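Local structure of Lysine/ornithine decarboxylase (Selenomonas ruminantium, 5GJO) at residues A[291-296]-A[353-359]; A[321-325]-A[361-365]. The protein decarboxylates L-lysine and L-ornithine with similar efficiency, using pyridoxal 5'-phosphate, to give cadaverine and putrescine. The protein carries 2 engineered substitutions. All coordinates share one frame; numbering follows the deposited sequence.

Contact 1 (A[291-296]-A[353-359]); sequences YGCFSG and YTSVSAT. With NA (sodium ion), chain P; PLP (pyridoxal-5'-phosphate), chain H.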
ATOM      1  N   TYR A 291       2.991  -6.140  -1.389  1.00 10.95           N
ATOM      2  CA  TYR A 291       3.221  -4.701  -1.439  1.00 12.67           C
ATOM      3  C   TYR A 291       3.095  -4.135  -2.841  1.00 14.49           C
ATOM      4  O   TYR A 291       3.318  -2.949  -3.029  1.00 13.85           O
ATOM      5  CB  TYR A 291       4.572  -4.325  -0.885  1.00 11.86           C
ATOM      6  CG  TYR A 291       4.667  -4.461   0.615  1.00 12.79           C
ATOM      7  CD1 TYR A 291       4.234  -3.433   1.424  1.00 14.79           C
ATOM      8  CD2 TYR A 291       5.232  -5.601   1.225  1.00 13.15           C
ATOM      9  CE1 TYR A 291       4.320  -3.532   2.802  1.00 15.28           C
ATOM     10  CE2 TYR A 291       5.300  -5.684   2.644  1.00 14.05           C
ATOM     11  CZ  TYR A 291       4.868  -4.635   3.380  1.00 15.97           C
ATOM     12  OH  TYR A 291       4.956  -4.636   4.786  1.00 16.12           O
ATOM     13  N   GLY A 292       2.752  -5.002  -3.795  1.00 12.53           N
ATOM     14  CA  GLY A 292       2.427  -4.570  -5.157  1.00 13.52           C
ATOM     15  C   GLY A 292       1.013  -4.906  -5.507  1.00 13.91           C
ATOM     16  O   GLY A 292       0.113  -4.535  -4.785  1.00 12.63           O
ATOM     17  N   CYS A 293       0.802  -5.544  -6.686  1.00 14.21           N
ATOM     18  CA  CYS A 293      -0.510  -5.869  -7.173  1.00 14.74           C
ATOM     19  C   CYS A 293      -1.332  -6.777  -6.235  1.00 14.16           C
ATOM     20  O   CYS A 293      -2.543  -6.639  -6.195  1.00 15.51           O
ATOM     21  CB  CYS A 293      -0.490  -6.493  -8.568  1.00 15.77           C
ATOM     22  SG  CYS A 293       0.081  -5.183  -9.692  1.00 18.69           S
ATOM     23  N   PHE A 294      -0.683  -7.563  -5.408  1.00 11.96           N
ATOM     24  CA  PHE A 294      -1.410  -8.406  -4.463  1.00 11.47           C
ATOM     25  C   PHE A 294      -1.789  -7.674  -3.203  1.00 12.42           C
ATOM     26  O   PHE A 294      -2.304  -8.296  -2.268  1.00 11.67           O
ATOM     27  CB  PHE A 294      -0.614  -9.665  -4.093  1.00 12.63           C
ATOM     28  CG  PHE A 294      -0.375 -10.620  -5.226  1.00 11.98           C
ATOM     29  CD1 PHE A 294      -1.320 -11.579  -5.501  1.00 12.17           C
ATOM     30  CD2 PHE A 294       0.852 -10.647  -5.888  1.00 13.36           C
ATOM     31  CE1 PHE A 294      -1.075 -12.522  -6.497  1.00 12.66           C
ATOM     32  CE2 PHE A 294       1.097 -11.619  -6.881  1.00 13.30           C
ATOM     33  CZ  PHE A 294       0.116 -12.518  -7.170  1.00 13.26           C
ATOM     34  N   SER A 295      -1.572  -6.348  -3.144  1.00 12.30           N
ATOM     35  CA  SER A 295      -2.064  -5.532  -2.022  1.00 12.59           C
ATOM     36  C   SER A 295      -3.545  -5.608  -1.781  1.00 12.85           C
ATOM     37  O   SER A 295      -3.980  -5.440  -0.631  1.00 12.74           O
ATOM     38  CB  SER A 295      -1.677  -4.027  -2.244  1.00 12.24           C
ATOM     39  OG  SER A 295      -2.182  -3.578  -3.533  1.00 13.31           O
ATOM     40  N   GLY A 296      -4.347  -5.978  -2.803  1.00 12.39           N
ATOM     41  CA  GLY A 296      -5.752  -6.264  -2.628  1.00 13.80           C
ATOM     42  C   GLY A 296      -6.063  -7.384  -1.615  1.00 13.11           C
ATOM     43  O   GLY A 296      -7.137  -7.404  -1.034  1.00 12.10           O
ATOM     44  N   TYR A 353      -8.443  -2.381  -8.134  1.00 10.26           N
ATOM     45  CA  TYR A 353      -7.968  -2.301  -6.738  1.00 10.92           C
ATOM     46  C   TYR A 353      -6.731  -3.195  -6.458  1.00 12.77           C
ATOM     47  O   TYR A 353      -6.634  -3.869  -5.448  1.00 13.22           O
ATOM     48  CB  TYR A 353      -9.077  -2.505  -5.727  1.00 11.94           C
ATOM     49  CG  TYR A 353     -10.265  -1.563  -5.976  1.00 11.85           C
ATOM     50  CD1 TYR A 353     -10.163  -0.193  -5.750  1.00 13.12           C
ATOM     51  CD2 TYR A 353     -11.454  -2.045  -6.463  1.00 13.05           C
ATOM     52  CE1 TYR A 353     -11.237   0.612  -5.988  1.00 14.03           C
ATOM     53  CE2 TYR A 353     -12.563  -1.244  -6.722  1.00 14.07           C
ATOM     54  CZ  TYR A 353     -12.438   0.129  -6.499  1.00 12.96           C
ATOM     55  OH  TYR A 353     -13.496   1.002  -6.731  1.00 12.63           O
ATOM     56  N   THR A 354      -5.845  -3.193  -7.435  1.00 11.71           N
ATOM     57  CA  THR A 354      -4.610  -3.982  -7.379  1.00 12.30           C
ATOM     58  C   THR A 354      -3.458  -3.001  -7.561  1.00 13.33           C
ATOM     59  O   THR A 354      -2.817  -2.598  -6.540  1.00 12.10           O
ATOM     60  CB  THR A 354      -4.620  -5.058  -8.476  1.00 12.59           C
ATOM     61  OG1 THR A 354      -4.911  -4.417  -9.718  1.00 13.21           O
ATOM     62  CG2 THR A 354      -5.672  -6.149  -8.122  1.00 15.09           C
ATOM     63  N   SER A 355      -3.172  -2.608  -8.787  1.00 12.94           N
ATOM     64  CA  SER A 355      -2.062  -1.722  -9.066  1.00 13.96           C
ATOM     65  C   SER A 355      -2.234  -0.360  -8.372  1.00 14.11           C
ATOM     66  O   SER A 355      -1.206   0.312  -8.001  1.00 13.30           O
ATOM     67  CB  SER A 355      -1.808  -1.501 -10.567  1.00 15.47           C
ATOM     68  OG  SER A 355      -3.014  -0.991 -11.089  1.00 22.48           O
ATOM     69  N   VAL A 356      -3.480   0.053  -8.126  1.00 13.69           N
ATOM     70  CA  VAL A 356      -3.705   1.334  -7.466  1.00 14.23           C
ATOM     71  C   VAL A 356      -3.285   1.365  -6.050  1.00 14.13           C
ATOM     72  O   VAL A 356      -3.120   2.456  -5.518  1.00 13.25           O
ATOM     73  CB  VAL A 356      -5.179   1.817  -7.582  1.00 14.14           C
ATOM     74  CG1 VAL A 356      -5.493   2.019  -8.980  1.00 16.02           C
ATOM     75  CG2 VAL A 356      -6.174   0.813  -7.006  1.00 14.40           C
ATOM     76  N   SER A 357      -3.160   0.211  -5.371  1.00 13.00           N
ATOM     77  CA  SER A 357      -2.633   0.199  -3.993  1.00 12.40           C
ATOM     78  C   SER A 357      -1.244  -0.418  -3.909  1.00 11.89           C
ATOM     79  O   SER A 357      -0.745  -0.757  -2.841  1.00 12.17           O
ATOM     80  CB  SER A 357      -3.616  -0.397  -2.984  1.00 13.41           C
ATOM     81  OG  SER A 357      -4.046  -1.670  -3.520  1.00 12.79           O
ATOM     82  N   ALA A 358      -0.562  -0.546  -5.041  1.00 11.18           N
ATOM     83  CA  ALA A 358       0.852  -0.978  -5.049  1.00 11.75           C
ATOM     84  C   ALA A 358       1.752   0.136  -4.479  1.00 12.53           C
ATOM     85  O   ALA A 358       1.425   1.297  -4.546  1.00 12.63           O
ATOM     86  CB  ALA A 358       1.340  -1.267  -6.465  1.00 11.20           C
ATOM     87  N   THR A 359       2.901  -0.272  -4.031  1.00 13.17           N
ATOM     88  CA  THR A 359       3.888   0.607  -3.351  1.00 15.70           C
ATOM     89  C   THR A 359       5.288   0.312  -3.867  1.00 15.78           C
ATOM     90  O   THR A 359       5.586  -0.732  -4.542  1.00 14.80           O
ATOM     91  CB  THR A 359       3.947   0.360  -1.823  1.00 15.60           C
ATOM     92  OG1 THR A 359       4.630  -0.874  -1.576  1.00 15.58           O
ATOM     93  CG2 THR A 359       2.629   0.310  -1.284  1.00 17.11           C
TER
HETATM   94 NA    NA P 405       0.187  -1.628  -0.395  1.00 48.80          NA
HETATM   95  N1  PLP H 406     -18.107   5.535  -6.901  1.00 35.98           N
HETATM   96  C2  PLP H 406     -17.829   5.843  -5.611  1.00 46.50           C
HETATM   97  C2A PLP H 406     -18.281   7.161  -5.041  1.00 49.94           C
HETATM   98  C3  PLP H 406     -17.080   4.886  -4.760  1.00 39.68           C
HETATM   99  O3  PLP H 406     -16.789   5.173  -3.461  1.00 32.07           O
HETATM  100  C4  PLP H 406     -16.661   3.606  -5.375  1.00 37.42           C
HETATM  101  C4A PLP H 406     -15.910   2.589  -4.607  1.00 42.13           C
HETATM  102  O4A PLP H 406     -15.256   2.920  -3.633  1.00 35.07           O
HETATM  103  C5  PLP H 406     -17.028   3.390  -6.796  1.00 35.06           C
HETATM  104  C6  PLP H 406     -17.735   4.378  -7.477  1.00 31.96           C
HETATM  105  C5A PLP H 406     -16.637   2.109  -7.497  1.00 29.43           C
HETATM  106  O4P PLP H 406     -17.073   0.993  -6.724  1.00 17.35           O
HETATM  107  P   PLP H 406     -17.002  -0.497  -7.330  1.00 12.30           P
HETATM  108  O1P PLP H 406     -17.930  -0.450  -8.520  1.00 11.87           O
HETATM  109  O2P PLP H 406     -17.484  -1.373  -6.199  1.00 15.03           O
HETATM  110  O3P PLP H 406     -15.545  -0.678  -7.683  1.00 13.73           O
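Tyr291 O is gripped twice by Thr359, by OG1 at 2.9 Å and by the backbone N, also at 2.9 Å. The hydroxyl comes in the carbonyl plane, on a lone pair, with a C=O...OG1 angle of 135°. A chi1 of 74° tucks Thr359 OG1 between its own N and carbonyl carbon, where it also accepts from Phe361 N. A valine here would probably leave Tyr291 O with the backbone N-H as its one remaining donor in this pair and Phe361 N without its acceptor. Ser295 OG donates to Gly292 O at 2.8 Å, almost straight down the carbonyl bond, and lies 2.7 Å from Ser357 OG, a hydroxyl-hydroxyl hydrogen bond. Ala358 CB rests 3.7 Å from Gly292 CA. The carbonyl of Ser357 turns to a sodium ion, Ser357 O standing 2.8 Å from the metal, which Tyr299 OH of the second subunit also binds. At the start of 353-359, Tyr353 OH donates to phosphate oxygen O3P of the cofactor at 2.8 Å, with O3P in the plane of the ring at its edge. Polar bonds thus join two loops, linking a cofactor-binding tyrosine to a sodium site at the dimer interface.

Contact 2 (A[321-325]-A[361-365]); sequences GPSCD and FNGFY. With PLP (pyridoxal-5'-phosphate), chain O.
Asn362 (chi1 -79°) and Phe364 (chi1 -68°) both hold CG anti to the carbonyl carbon, which carries the amide to the backbone of Cys324 and the ring to Pro322. These are loops joining strands of the C-terminal beta domain that, in this decarboxylase family, accompanies the cofactor-binding TIM barrel. Asn362 OD1 accepts from Cys324 N at 3.0 Å; the bond is nearly straight, 162° at the hydrogen, and the donor lies in the plane of the amide carbonyl. The same oxygen sits 3.3 Å from Ser323 CA. Pro322 CG covers one face of the Phe364 ring near its rim, and Asn362 O occupies the opposite face, also off centre. Pro322 CB meets Phe364 CZ at 3.8 Å, the two side chains crossing obliquely. Phe361 turns its ring edge to Ser323 CB. Asn95 and Lys152 of the second subunit bond to carbonyls of 321-325, tying this loop to the partner. The bond to Asn362 probably helps position Cys324, by similarity the proton donor shared across the dimer. The cofactor here is held by the second subunit, and its O3 approaches Cys324 CB to 3.2 Å, whereas Cys324 SG is farther from it, at 4.2 Å.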
ATOM      1  N   GLY A 321       5.839 -13.348  -1.892  1.00 12.04           N
ATOM      2  CA  GLY A 321       6.343 -12.253  -2.688  1.00 12.72           C
ATOM      3  C   GLY A 321       7.819 -11.996  -2.426  1.00 13.26           C
ATOM      4  O   GLY A 321       8.469 -12.690  -1.666  1.00 12.68           O
ATOM      5  N   PRO A 322       8.363 -10.956  -3.072  1.00 12.83           N
ATOM      6  CA  PRO A 322       9.800 -10.740  -3.104  1.00 13.73           C
ATOM      7  C   PRO A 322      10.355  -9.875  -1.976  1.00 14.32           C
ATOM      8  O   PRO A 322      11.566  -9.648  -1.924  1.00 15.92           O
ATOM      9  CB  PRO A 322       9.993  -9.990  -4.438  1.00 13.25           C
ATOM     10  CG  PRO A 322       8.715  -9.178  -4.564  1.00 13.94           C
ATOM     11  CD  PRO A 322       7.642 -10.163  -4.080  1.00 14.49           C
ATOM     12  N   SER A 323       9.510  -9.338  -1.143  1.00 13.05           N
ATOM     13  CA  SER A 323       9.974  -8.464  -0.056  1.00 14.52           C
ATOM     14  C   SER A 323      10.604  -9.240   1.088  1.00 14.38           C
ATOM     15  O   SER A 323      10.567 -10.490   1.155  1.00 15.78           O
ATOM     16  CB  SER A 323       8.905  -7.577   0.465  1.00 15.37           C
ATOM     17  OG  SER A 323       8.009  -8.287   1.268  1.00 13.73           O
ATOM     18  N   CYS A 324      11.267  -8.484   1.949  1.00 15.09           N
ATOM     19  CA  CYS A 324      11.904  -9.009   3.151  1.00 15.43           C
ATOM     20  C   CYS A 324      10.973  -9.112   4.344  1.00 17.01           C
ATOM     21  O   CYS A 324      11.468  -9.238   5.464  1.00 18.73           O
ATOM     22  CB  CYS A 324      13.063  -8.062   3.529  1.00 19.56           C
ATOM     23  SG  CYS A 324      14.386  -8.235   2.252  1.00 22.51           S
ATOM     24  N   ASP A 325       9.668  -8.999   4.140  1.00 13.12           N
ATOM     25  CA  ASP A 325       8.675  -8.962   5.218  1.00 13.91           C
ATOM     26  C   ASP A 325       7.954 -10.313   5.286  1.00 15.04           C
ATOM     27  O   ASP A 325       7.524 -10.894   4.271  1.00 14.29           O
ATOM     28  CB  ASP A 325       7.711  -7.843   4.933  1.00 14.49           C
ATOM     29  CG  ASP A 325       6.776  -7.519   6.081  1.00 16.89           C
ATOM     30  OD1 ASP A 325       6.328  -8.434   6.840  1.00 19.05           O
ATOM     31  OD2 ASP A 325       6.440  -6.332   6.200  1.00 16.33           O
ATOM     32  N   PHE A 361       7.596  -0.216  -1.555  1.00 12.60           N
ATOM     33  CA  PHE A 361       8.202  -0.856  -0.395  1.00 13.21           C
ATOM     34  C   PHE A 361       9.413  -1.651  -0.766  1.00 13.48           C
ATOM     35  O   PHE A 361       9.446  -2.279  -1.825  1.00 12.46           O
ATOM     36  CB  PHE A 361       7.168  -1.767   0.286  1.00 16.41           C
ATOM     37  CG  PHE A 361       7.506  -2.175   1.680  1.00 15.62           C
ATOM     38  CD1 PHE A 361       7.297  -1.318   2.703  1.00 25.13           C
ATOM     39  CD2 PHE A 361       7.946  -3.453   1.958  1.00 16.78           C
ATOM     40  CE1 PHE A 361       7.551  -1.742   4.054  1.00 23.34           C
ATOM     41  CE2 PHE A 361       8.217  -3.874   3.247  1.00 18.48           C
ATOM     42  CZ  PHE A 361       8.053  -3.014   4.296  1.00 20.07           C
ATOM     43  N   ASN A 362      10.488  -1.563   0.044  1.00 12.34           N
ATOM     44  CA  ASN A 362      11.756  -2.232  -0.266  1.00 12.98           C
ATOM     45  C   ASN A 362      12.448  -1.766  -1.576  1.00 13.97           C
ATOM     46  O   ASN A 362      13.428  -2.399  -2.001  1.00 14.84           O
ATOM     47  CB  ASN A 362      11.613  -3.755  -0.396  1.00 14.19           C
ATOM     48  CG  ASN A 362      11.540  -4.551   0.928  1.00 15.66           C
ATOM     49  OD1 ASN A 362      11.709  -5.770   0.878  1.00 16.98           O
ATOM     50  ND2 ASN A 362      11.281  -3.931   2.062  1.00 18.17           N
ATOM     51  N   GLY A 363      11.990  -0.640  -2.121  1.00 14.36           N
ATOM     52  CA  GLY A 363      12.481  -0.054  -3.316  1.00 14.75           C
ATOM     53  C   GLY A 363      12.094  -0.742  -4.600  1.00 15.17           C
ATOM     54  O   GLY A 363      12.582  -0.375  -5.678  1.00 15.68           O
ATOM     55  N   PHE A 364      11.284  -1.782  -4.565  1.00 14.20           N
ATOM     56  CA  PHE A 364      10.826  -2.331  -5.819  1.00 14.78           C
ATOM     57  C   PHE A 364      10.106  -1.344  -6.716  1.00 15.33           C
ATOM     58  O   PHE A 364       9.477  -0.386  -6.222  1.00 14.12           O
ATOM     59  CB  PHE A 364       9.916  -3.556  -5.534  1.00 17.41           C
ATOM     60  CG  PHE A 364      10.675  -4.710  -4.945  1.00 16.91           C
ATOM     61  CD1 PHE A 364      11.615  -5.413  -5.700  1.00 17.29           C
ATOM     62  CD2 PHE A 364      10.492  -5.060  -3.631  1.00 17.59           C
ATOM     63  CE1 PHE A 364      12.353  -6.480  -5.130  1.00 18.87           C
ATOM     64  CE2 PHE A 364      11.238  -6.114  -3.091  1.00 16.85           C
ATOM     65  CZ  PHE A 364      12.088  -6.843  -3.819  1.00 16.39           C
ATOM     66  N   TYR A 365      10.206  -1.545  -8.042  1.00 14.56           N
ATOM     67  CA  TYR A 365       9.442  -0.698  -8.951  1.00 17.35           C
ATOM     68  C   TYR A 365       7.973  -1.053  -8.967  1.00 17.67           C
ATOM     69  O   TYR A 365       7.613  -2.250  -8.707  1.00 20.03           O
ATOM     70  CB  TYR A 365       9.941  -0.864 -10.370  1.00 20.74           C
ATOM     71  CG  TYR A 365      11.411  -0.603 -10.423  1.00 25.49           C
ATOM     72  CD1 TYR A 365      11.945   0.643 -10.006  1.00 29.49           C
ATOM     73  CD2 TYR A 365      12.288  -1.617 -10.798  1.00 35.72           C
ATOM     74  CE1 TYR A 365      13.338   0.882 -10.043  1.00 32.78           C
ATOM     75  CE2 TYR A 365      13.673  -1.403 -10.820  1.00 40.09           C
ATOM     76  CZ  TYR A 365      14.188  -0.150 -10.463  1.00 37.65           C
ATOM     77  OH  TYR A 365      15.569   0.001 -10.542  1.00 45.11           O
TER
HETATM   78  N1  PLP O 404      17.445  -6.477   7.619  1.00 39.93           N
HETATM   79  C2  PLP O 404      16.639  -7.301   6.923  1.00 43.42           C
HETATM   80  C2A PLP O 404      17.153  -8.316   5.942  1.00 41.14           C
HETATM   81  C3  PLP O 404      15.186  -7.217   7.105  1.00 32.99           C
HETATM   82  O3  PLP O 404      14.379  -8.019   6.435  1.00 32.43           O
HETATM   83  C4  PLP O 404      14.628  -6.238   8.046  1.00 38.02           C
HETATM   84  C4A PLP O 404      13.150  -6.170   8.226  1.00 41.63           C
HETATM   85  O4A PLP O 404      12.403  -6.668   7.389  1.00 35.79           O
HETATM   86  C5  PLP O 404      15.635  -5.413   8.766  1.00 34.15           C
HETATM   87  C6  PLP O 404      16.974  -5.588   8.519  1.00 34.08           C
HETATM   88  C5A PLP O 404      15.228  -4.368   9.760  1.00 34.56           C
HETATM   89  O4P PLP O 404      14.290  -4.806  10.715  1.00 19.55           O
HETATM   90  P   PLP O 404      13.941  -3.785  11.822  1.00 15.79           P
HETATM   91  O1P PLP O 404      13.315  -2.706  11.093  1.00 18.29           O
HETATM   92  O2P PLP O 404      15.213  -3.393  12.458  1.00 16.26           O
HETATM   93  O3P PLP O 404      12.984  -4.480  12.676  1.00 20.44           O

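In the fold
The centres of contacts 1 and 2 lie about 12 Å apart, and their segments alternate along the chain: 291-296, 321-325, 353-359, 361-365. The last two belong to one long loop between strands 344-347 and 369-371, while the first two follow strands 283-286 and 315-320, which pair in parallel in the same mixed sheet. Tyr291 joins the contacts directly, its OH probably hydrogen-bonded to Asp325 OD2 at 2.7 Å and its ring stacked on Phe361. Both contacts touch the second subunit. Contact 1 reaches the cofactor of its own barrel and contact 2 that of the partner, consistent with active sites shared across the homodimer.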